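Local coordinates for protein L-ornithine 5-monooxygenase (Pseudomonas aeruginosa, PDB 3S5W) that hydroxylates the side-chain amine of L-ornithine with FAD, NADPH and molecular oxygen, the first step in making hydroxamate siderophores such as pyoverdin, at residues Val36-Pro40 with Ser41-Leu45; Tyr286-Glu289 with His290-Glu294; Val319-Arg322 with Gln323-Gly327. All blocks are in the same frame, centred on the assembly; numbering follows the deposited sequence.

Interaction 1: residues Val36-Pro40 with Ser41-Leu45; sequences VGFGP and SNIAL. With FAD (flavin-adenine dinucleotide), chain C.
Asn42, on the first turn of helix 40-56, reaches back to the loop that leads into it: its ND2 gives a nearly straight hydrogen bond to the carbonyl O of Gly37 (2.8 Å, N-H...O 168°). The acceptor lies in the plane of the Asn42 amide, whereas the donor stands above the carbonyl plane of Gly37. CG of Asn42 lies anti to its own carbonyl carbon (chi1 -78°), which swings the amide back toward the loop. Its OD1 is taken up by Ser187 OG, so both ends of this buried amide are engaged. Backbone bonds then start the helix, Ile43 N to Gly39 O (2.9 Å) and Ala44 N to Pro40 O (2.9 Å), with Gly39 as N-cap.

The apolar contact is a CH-pi interaction. Ile43 CG1 sits over the centre of the Phe38 ring, 3.8 Å from its centroid and almost on the ring normal, and the two side chains cross at about a right angle. Helix 126-137 adds Ala137 beside both residues.

FAD supplies the third kind of contact. Ser41 N donates to phosphate oxygen O1P (2.9 Å), and Ser41 OG donates to O2P of the same phosphate (2.6 Å); Arg435 also bonds this hydroxyl. Gly37 CA passes 3.5 Å from the ribose oxygen O4B of FAD, a close approach of bare backbone, and Gly39 lies beside O5B in the same way.

This is the glycine-rich strand-turn-helix of a Rossmann-type dinucleotide-binding fold, here with the sequence GFGPSN. A backbone amide and a hydroxyl grip one phosphate at the helix N terminus, where the helix dipole would be expected to favour the negative charge.

Interaction 2: residues Tyr286-Glu289 with His290-Glu294; sequences YSRE and HAERE
Arg293 extends back from helix 290-299 to the end of the preceding helix, where its NH2 gives an almost perfectly straight hydrogen bond to the carbonyl O of Tyr286 (3.0 Å, N-H...O 177°). That oxygen lies at the edge of the guanidinium, in its plane. The same NH2 stands over one face of the Tyr286 ring, 3.8 Å above its centre, and the guanidinium makes a cation-pi contact with the ring, CZ 5.0 Å from its centroid, the guanidinium and ring planes 39° apart. Fully extended from CG to NE, the arginine passes along the turn, its NE bonded to Ile285 O.

Next to this pair, Glu289 is at the N-cap position, and its carbonyl O takes the first helical bond, from the amide of Arg293 (2.9 Å), and weakly that of Glu292. Arg288 and Glu292 lie side by side through their CG atoms, 3.8 Å apart, and the Glu292 carboxylate turns to a salt bridge with Arg295.

Further out, Glu395 pairs with Arg293 NH1, while Tyr286 OH bonds Ile396 O and its ring meets His422. With carbonyls at NH2 and NE, a carboxylate at NH1 and an aromatic face against NH2, Arg293 is fixed in rotation and joins the two helices across their turn.

Interaction 3: residues Val319-Arg322 with Gln323-Gly327; sequences VFYR and QKVSG
The last two turns of helix 310-326 carry this contact, a run of side chains and carbonyls spaced three and four residues apart at the surface of the enzyme. Tyr321 and Val325 meet on one flank: CG2 of Val325 comes within 3.5 Å of Tyr321 CE2, obliquely to the ring, and the side chains slant across each other. With CG of Tyr321 anti to its backbone N (chi1 176°), the ring leans along the helix toward its C terminus and reaches the valine one turn on.

On another flank, Phe320 and Gln323 run side by side. NE2 of Gln323 lies 3.9 Å from Phe320 CD1, with the amide turned 75° from the plane of the ring. The chain of Gln323 is extended beyond CG, and its OE1 accepts a hydrogen bond from His331 N, tying the end of the helix to the segment that enters strand 332-334. Phe320 also meets the ring of Phe243 of helix 237-249, and Val319 touches the same helix.

The backbone changes character along the stretch. Gln323 N and Lys324 N each make only weak bonds, split between the carbonyls three and four residues before them, whereas Val325 N to Tyr321 O (3.2 Å) and Ser326 N to Arg322 O (3.0 Å) are regular. Ser326 OG adds a weak bond to Arg322 O (3.3 Å) and accepts one from Ile328 N. Gly327 then departs from helical geometry with positive phi (68°), a common way for an alpha-helix to end, here on the helix that leads into strand 332-334, outermost within this chain in the parallel five-stranded sheet.

Overall arrangement
From the N terminus the chain first makes interaction 1, where strand 30-36 turns into helix 40-56 against FAD. Interaction 2 follows much later, at the turn between helices 279-287 and 290-299, its centre about 27 Å from that of interaction 1. The next helix, 310-326, ends in interaction 3, its centre about 47 Å from that of interaction 2 and across the chain's centre from interaction 1. Each contact is local, closing only a turn or a helix end; the three come in series, without nesting or crossing. Interaction 1 joins strand 30-36 of the mixed sheet to helix 40-56, interaction 2 joins two successive helices, and interaction 3 ends the helix that packs on helix 237-249 and precedes strand 332-334.

Interaction 1: residues Val36-Pro40 with Ser41-Leu45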
loop_
_atom_site.group_PDB
_atom_site.type_symbol
_atom_site.label_atom_id
_atom_site.label_comp_id
_atom_site.label_asym_id
_atom_site.label_seq_id
_atom_site.Cartn_x
_atom_site.Cartn_y
_atom_site.Cartn_z
ATOM N N VAL A 36 -9.127 2.652 11.809
ATOM C CA VAL A 36 -9.025 3.579 10.712
ATOM C C VAL A 36 -8.574 2.756 9.495
ATOM O O VAL A 36 -7.423 2.253 9.473
ATOM C CB VAL A 36 -7.993 4.671 10.999
ATOM C CG1 VAL A 36 -7.966 5.680 9.857
ATOM C CG2 VAL A 36 -8.281 5.346 12.339
ATOM N N GLY A 37 -9.475 2.628 8.524
ATOM C CA GLY A 37 -9.265 1.840 7.304
ATOM C C GLY A 37 -9.860 0.443 7.397
ATOM O O GLY A 37 -9.937 -0.160 8.478
ATOM N N PHE A 38 -10.300 -0.067 6.254
ATOM C CA PHE A 38 -10.719 -1.458 6.179
ATOM C C PHE A 38 -10.087 -2.085 4.931
ATOM O O PHE A 38 -10.767 -2.723 4.122
ATOM C CB PHE A 38 -12.257 -1.601 6.166
ATOM C CG PHE A 38 -12.743 -2.952 6.664
ATOM C CD1 PHE A 38 -12.137 -3.555 7.782
ATOM C CD2 PHE A 38 -13.793 -3.614 6.034
ATOM C CE1 PHE A 38 -12.575 -4.779 8.276
ATOM C CE2 PHE A 38 -14.252 -4.857 6.517
ATOM C CZ PHE A 38 -13.626 -5.441 7.640
ATOM N N GLY A 39 -8.787 -1.851 4.768
ATOM C CA GLY A 39 -7.991 -2.584 3.770
ATOM C C GLY A 39 -7.535 -3.922 4.355
ATOM O O GLY A 39 -7.949 -4.311 5.468
ATOM N N PRO A 40 -6.641 -4.633 3.632
ATOM C CA PRO A 40 -6.180 -5.943 4.070
ATOM C C PRO A 40 -5.745 -6.028 5.530
ATOM O O PRO A 40 -6.067 -7.007 6.187
ATOM C CB PRO A 40 -5.003 -6.247 3.115
ATOM C CG PRO A 40 -5.389 -5.523 1.825
ATOM C CD PRO A 40 -6.225 -4.312 2.251
ATOM N N SER A 41 -5.041 -5.016 6.051
ATOM C CA SER A 41 -4.585 -5.099 7.444
ATOM C C SER A 41 -5.769 -5.263 8.409
ATOM O O SER A 41 -5.755 -6.111 9.294
ATOM C CB SER A 41 -3.759 -3.870 7.834
ATOM O OG SER A 41 -2.479 -3.953 7.256
ATOM N N ASN A 42 -6.775 -4.416 8.252
ATOM C CA ASN A 42 -7.887 -4.455 9.184
ATOM C C ASN A 42 -8.917 -5.518 8.859
ATOM O O ASN A 42 -9.583 -6.004 9.759
ATOM C CB ASN A 42 -8.498 -3.070 9.374
ATOM C CG ASN A 42 -7.657 -2.191 10.312
ATOM O OD1 ASN A 42 -6.744 -2.667 11.000
ATOM N ND2 ASN A 42 -7.992 -0.917 10.364
ATOM N N ILE A 43 -9.022 -5.912 7.592
ATOM C CA ILE A 43 -9.865 -7.068 7.247
ATOM C C ILE A 43 -9.261 -8.314 7.924
ATOM O O ILE A 43 -9.977 -9.092 8.548
ATOM C CB ILE A 43 -9.984 -7.286 5.707
ATOM C CG1 ILE A 43 -10.604 -6.068 5.015
ATOM C CG2 ILE A 43 -10.836 -8.488 5.433
ATOM C CD1 ILE A 43 -10.461 -6.009 3.477
ATOM N N ALA A 44 -7.943 -8.511 7.787
ATOM C CA ALA A 44 -7.294 -9.651 8.442
ATOM C C ALA A 44 -7.517 -9.626 9.965
ATOM O O ALA A 44 -7.707 -10.678 10.619
ATOM C CB ALA A 44 -5.771 -9.661 8.138
ATOM N N LEU A 45 -7.428 -8.432 10.531
ATOM C CA LEU A 45 -7.720 -8.253 11.952
ATOM C C LEU A 45 -9.187 -8.617 12.340
ATOM O O LEU A 45 -9.393 -9.301 13.348
ATOM C CB LEU A 45 -7.375 -6.832 12.390
ATOM C CG LEU A 45 -7.649 -6.490 13.869
ATOM C CD1 LEU A 45 -6.826 -7.412 14.779
ATOM C CD2 LEU A 45 -7.226 -5.046 14.061
HETATM P PA FAD C . -4.335 -0.234 2.444
HETATM O O1A FAD C . -3.627 0.903 1.809
HETATM O O2A FAD C . -4.626 -1.428 1.518
HETATM O O5B FAD C . -5.754 0.273 3.052
HETATM C C5B FAD C . -5.803 1.485 3.769
HETATM C C4B FAD C . -7.278 1.849 3.801
HETATM O O4B FAD C . -7.411 2.981 4.618
HETATM C C3B FAD C . -7.766 2.254 2.414
HETATM O O3B FAD C . -8.848 1.430 2.027
HETATM C C2B FAD C . -8.182 3.723 2.565
HETATM O O2B FAD C . -9.412 4.008 1.908
HETATM C C1B FAD C . -8.387 3.838 4.046
HETATM N N9A FAD C . -8.108 5.148 4.625
HETATM C C8A FAD C . -6.961 5.924 4.490
HETATM N N7A FAD C . -7.119 7.030 5.277
HETATM C C5A FAD C . -8.321 6.935 5.907
HETATM C C6A FAD C . -8.974 7.773 6.810
HETATM N N6A FAD C . -8.319 8.787 7.398
HETATM N N1A FAD C . -10.231 7.389 7.274
HETATM C C2A FAD C . -10.837 6.211 6.885
HETATM N N3A FAD C . -10.186 5.373 5.986
HETATM C C4A FAD C . -8.949 5.744 5.512
HETATM N N1 FAD C . 1.545 -6.040 -1.243
HETATM C C2 FAD C . 1.760 -7.389 -1.495
HETATM O O2 FAD C . 2.064 -8.144 -0.586
HETATM N N3 FAD C . 1.636 -7.895 -2.772
HETATM C C4 FAD C . 1.283 -7.091 -3.827
HETATM O O4 FAD C . 1.139 -7.600 -4.951
HETATM C C4X FAD C . 1.079 -5.719 -3.584
HETATM N N5 FAD C . 0.741 -4.874 -4.632
HETATM C C5X FAD C . 0.552 -3.522 -4.394
HETATM C C6 FAD C . 0.212 -2.680 -5.462
HETATM C C7 FAD C . 0.016 -1.320 -5.256
HETATM C C7M FAD C . -0.337 -0.475 -6.455
HETATM C C8 FAD C . 0.189 -0.796 -3.981
HETATM C C8M FAD C . -0.009 0.663 -3.684
HETATM C C9 FAD C . 0.525 -1.622 -2.913
HETATM C C9A FAD C . 0.693 -3.000 -3.099
HETATM N N10 FAD C . 1.035 -3.848 -2.038
HETATM C C10 FAD C . 1.243 -5.199 -2.292
HETATM C "C1'" FAD C . 1.259 -3.340 -0.647
HETATM C "C2'" FAD C . -0.028 -2.929 0.098
HETATM O "O2'" FAD C . 0.421 -1.941 1.031
HETATM C "C3'" FAD C . -0.602 -4.130 0.835
HETATM O "O3'" FAD C . -0.899 -5.219 -0.061
HETATM C "C4'" FAD C . -1.921 -3.777 1.567
HETATM O "O4'" FAD C . -2.787 -3.094 0.669
HETATM C "C5'" FAD C . -1.734 -3.002 2.898
HETATM O "O5'" FAD C . -2.961 -3.079 3.599
HETATM P P FAD C . -3.467 -1.933 4.624
HETATM O O1P FAD C . -4.871 -2.335 5.003
HETATM O O2P FAD C . -2.436 -1.837 5.716
HETATM O O3P FAD C . -3.470 -0.610 3.732
#

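Interaction 2: residues Tyr286-Glu289 with His290-Glu294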
loop_
_atom_site.group_PDB
_atom_site.type_symbol
_atom_site.label_atom_id
_atom_site.label_comp_id
_atom_site.label_asym_id
_atom_site.label_seq_id
_atom_site.Cartn_x
_atom_site.Cartn_y
_atom_site.Cartn_z
ATOM N N TYR A 286 13.148 -7.290 15.126
ATOM C CA TYR A 286 12.744 -6.590 16.348
ATOM C C TYR A 286 13.757 -6.750 17.510
ATOM O O TYR A 286 13.998 -5.806 18.254
ATOM C CB TYR A 286 11.361 -7.020 16.807
ATOM C CG TYR A 286 10.798 -5.991 17.767
ATOM C CD1 TYR A 286 10.971 -6.129 19.160
ATOM C CD2 TYR A 286 10.164 -4.835 17.281
ATOM C CE1 TYR A 286 10.484 -5.149 20.043
ATOM C CE2 TYR A 286 9.677 -3.858 18.153
ATOM C CZ TYR A 286 9.843 -4.021 19.532
ATOM O OH TYR A 286 9.352 -3.045 20.384
ATOM N N SER A 287 14.333 -7.942 17.645
ATOM C CA SER A 287 15.401 -8.228 18.624
ATOM C C SER A 287 16.729 -7.487 18.378
ATOM O O SER A 287 17.564 -7.387 19.295
ATOM C CB SER A 287 15.659 -9.738 18.702
ATOM O OG SER A 287 16.485 -10.178 17.623
ATOM N N ARG A 288 16.941 -6.971 17.164
ATOM C CA ARG A 288 18.230 -6.357 16.819
ATOM C C ARG A 288 18.316 -4.911 17.248
ATOM O O ARG A 288 17.298 -4.243 17.373
ATOM C CB ARG A 288 18.548 -6.458 15.321
ATOM C CG ARG A 288 18.711 -7.873 14.806
ATOM C CD ARG A 288 19.576 -8.719 15.720
ATOM N NE ARG A 288 20.056 -9.905 15.033
ATOM C CZ ARG A 288 20.209 -11.093 15.605
ATOM N NH1 ARG A 288 19.889 -11.272 16.885
ATOM N NH2 ARG A 288 20.654 -12.117 14.885
ATOM N N GLU A 289 19.541 -4.445 17.478
ATOM C CA GLU A 289 19.773 -3.033 17.782
ATOM C C GLU A 289 19.592 -2.215 16.512
ATOM O O GLU A 289 19.611 -2.768 15.406
ATOM C CB GLU A 289 21.155 -2.828 18.391
ATOM C CG GLU A 289 21.344 -3.706 19.605
ATOM C CD GLU A 289 22.305 -3.130 20.608
ATOM O OE1 GLU A 289 21.820 -2.741 21.697
ATOM O OE2 GLU A 289 23.527 -3.067 20.317
ATOM N N HIS A 290 19.414 -0.905 16.678
ATOM C CA HIS A 290 19.012 -0.037 15.581
ATOM C C HIS A 290 19.977 -0.015 14.370
ATOM O O HIS A 290 19.507 -0.020 13.225
ATOM C CB HIS A 290 18.586 1.356 16.102
ATOM C CG HIS A 290 19.520 2.469 15.747
ATOM N ND1 HIS A 290 19.300 3.302 14.668
ATOM C CD2 HIS A 290 20.652 2.920 16.349
ATOM C CE1 HIS A 290 20.267 4.205 14.606
ATOM N NE2 HIS A 290 21.102 3.994 15.612
ATOM N N ALA A 291 21.296 -0.032 14.605
ATOM C CA ALA A 291 22.266 -0.038 13.492
ATOM C C ALA A 291 22.143 -1.317 12.644
ATOM O O ALA A 291 22.233 -1.275 11.397
ATOM C CB ALA A 291 23.723 0.146 14.009
ATOM N N GLU A 292 21.910 -2.440 13.330
ATOM C CA GLU A 292 21.799 -3.736 12.676
ATOM C C GLU A 292 20.454 -3.904 11.947
ATOM O O GLU A 292 20.403 -4.493 10.860
ATOM C CB GLU A 292 22.006 -4.861 13.685
ATOM C CG GLU A 292 21.776 -6.283 13.140
ATOM C CD GLU A 292 22.772 -6.712 12.061
ATOM O OE1 GLU A 292 23.689 -5.932 11.686
ATOM O OE2 GLU A 292 22.618 -7.842 11.567
ATOM N N ARG A 293 19.376 -3.399 12.543
ATOM C CA ARG A 293 18.074 -3.322 11.830
ATOM C C ARG A 293 18.210 -2.557 10.514
ATOM O O ARG A 293 17.713 -3.012 9.476
ATOM C CB ARG A 293 16.996 -2.625 12.681
ATOM C CG ARG A 293 16.510 -3.353 13.929
ATOM C CD ARG A 293 15.504 -2.445 14.630
ATOM N NE ARG A 293 14.864 -3.037 15.801
ATOM C CZ ARG A 293 14.016 -2.371 16.592
ATOM N NH1 ARG A 293 13.731 -1.100 16.333
ATOM N NH2 ARG A 293 13.466 -2.969 17.635
ATOM N N GLU A 294 18.868 -1.388 10.552
ATOM C CA GLU A 294 19.042 -0.582 9.347
ATOM C C GLU A 294 19.921 -1.247 8.289
ATOM O O GLU A 294 19.679 -1.075 7.091
ATOM C CB GLU A 294 19.544 0.826 9.700
ATOM C CG GLU A 294 18.449 1.618 10.463
ATOM C CD GLU A 294 19.002 2.744 11.319
ATOM O OE1 GLU A 294 20.135 3.185 11.039
ATOM O OE2 GLU A 294 18.296 3.196 12.274
#

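Interaction 3: residues Val319-Arg322 with Gln323-Gly327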
loop_
_atom_site.group_PDB
_atom_site.type_symbol
_atom_site.label_atom_id
_atom_site.label_comp_id
_atom_site.label_asym_id
_atom_site.label_seq_id
_atom_site.Cartn_x
_atom_site.Cartn_y
_atom_site.Cartn_z
ATOM N N VAL A 319 10.193 -4.422 -25.860
ATOM C CA VAL A 319 9.549 -3.267 -26.506
ATOM C C VAL A 319 10.626 -2.337 -27.106
ATOM O O VAL A 319 10.539 -1.911 -28.278
ATOM C CB VAL A 319 8.641 -2.487 -25.515
ATOM C CG1 VAL A 319 8.204 -1.135 -26.141
ATOM C CG2 VAL A 319 7.421 -3.349 -25.102
ATOM N N PHE A 320 11.656 -2.040 -26.316
ATOM C CA PHE A 320 12.719 -1.141 -26.803
ATOM C C PHE A 320 13.581 -1.813 -27.887
ATOM O O PHE A 320 14.020 -1.152 -28.830
ATOM C CB PHE A 320 13.577 -0.623 -25.637
ATOM C CG PHE A 320 12.847 0.418 -24.819
ATOM C CD1 PHE A 320 12.600 1.687 -25.362
ATOM C CD2 PHE A 320 12.347 0.115 -23.567
ATOM C CE1 PHE A 320 11.888 2.659 -24.651
ATOM C CE2 PHE A 320 11.613 1.105 -22.838
ATOM C CZ PHE A 320 11.396 2.362 -23.389
ATOM N N TYR A 321 13.752 -3.121 -27.754
ATOM C CA TYR A 321 14.554 -3.875 -28.736
ATOM C C TYR A 321 13.816 -3.825 -30.089
ATOM O O TYR A 321 14.426 -3.595 -31.122
ATOM C CB TYR A 321 14.716 -5.345 -28.296
ATOM C CG TYR A 321 15.445 -6.145 -29.348
ATOM C CD1 TYR A 321 16.841 -6.179 -29.369
ATOM C CD2 TYR A 321 14.749 -6.807 -30.366
ATOM C CE1 TYR A 321 17.550 -6.904 -30.342
ATOM C CE2 TYR A 321 15.451 -7.511 -31.364
ATOM C CZ TYR A 321 16.848 -7.559 -31.332
ATOM O OH TYR A 321 17.526 -8.232 -32.307
ATOM N N ARG A 322 12.498 -4.017 -30.074
ATOM C CA ARG A 322 11.752 -3.993 -31.320
ATOM C C ARG A 322 11.791 -2.635 -32.040
ATOM O O ARG A 322 11.679 -2.584 -33.275
ATOM C CB ARG A 322 10.327 -4.535 -31.133
ATOM C CG ARG A 322 10.375 -6.082 -30.910
ATOM C CD ARG A 322 8.991 -6.738 -30.896
ATOM N NE ARG A 322 8.164 -6.217 -29.820
ATOM C CZ ARG A 322 8.137 -6.706 -28.580
ATOM N NH1 ARG A 322 8.899 -7.748 -28.238
ATOM N NH2 ARG A 322 7.352 -6.143 -27.681
ATOM N N GLN A 323 11.971 -1.551 -31.273
ATOM C CA GLN A 323 12.152 -0.215 -31.848
ATOM C C GLN A 323 13.465 -0.126 -32.616
ATOM O O GLN A 323 13.558 0.606 -33.628
ATOM C CB GLN A 323 12.105 0.888 -30.756
ATOM C CG GLN A 323 10.730 1.021 -30.153
ATOM C CD GLN A 323 10.506 2.211 -29.216
ATOM O OE1 GLN A 323 9.378 2.434 -28.796
ATOM N NE2 GLN A 323 11.551 2.931 -28.864
ATOM N N LYS A 324 14.473 -0.874 -32.162
ATOM C CA LYS A 324 15.737 -0.938 -32.907
ATOM C C LYS A 324 15.553 -1.688 -34.228
ATOM O O LYS A 324 16.127 -1.313 -35.252
ATOM C CB LYS A 324 16.878 -1.523 -32.070
ATOM C CG LYS A 324 17.171 -0.688 -30.848
ATOM C CD LYS A 324 18.249 -1.292 -29.971
ATOM C CE LYS A 324 18.412 -0.405 -28.728
ATOM N NZ LYS A 324 19.056 -1.058 -27.533
ATOM N N VAL A 325 14.718 -2.718 -34.201
ATOM C CA VAL A 325 14.406 -3.497 -35.411
ATOM C C VAL A 325 13.666 -2.647 -36.451
ATOM O O VAL A 325 14.021 -2.652 -37.649
ATOM C CB VAL A 325 13.582 -4.759 -35.070
ATOM C CG1 VAL A 325 13.203 -5.582 -36.353
ATOM C CG2 VAL A 325 14.298 -5.624 -34.075
ATOM N N SER A 326 12.627 -1.949 -36.002
ATOM C CA SER A 326 11.749 -1.195 -36.900
ATOM C C SER A 326 12.279 0.193 -37.299
ATOM O O SER A 326 11.828 0.735 -38.301
ATOM C CB SER A 326 10.365 -1.019 -36.264
ATOM O OG SER A 326 10.469 -0.163 -35.151
ATOM N N GLY A 327 13.206 0.761 -36.519
ATOM C CA GLY A 327 13.605 2.172 -36.645
ATOM C C GLY A 327 12.537 3.203 -36.242
ATOM O O GLY A 327 12.658 4.389 -36.574
#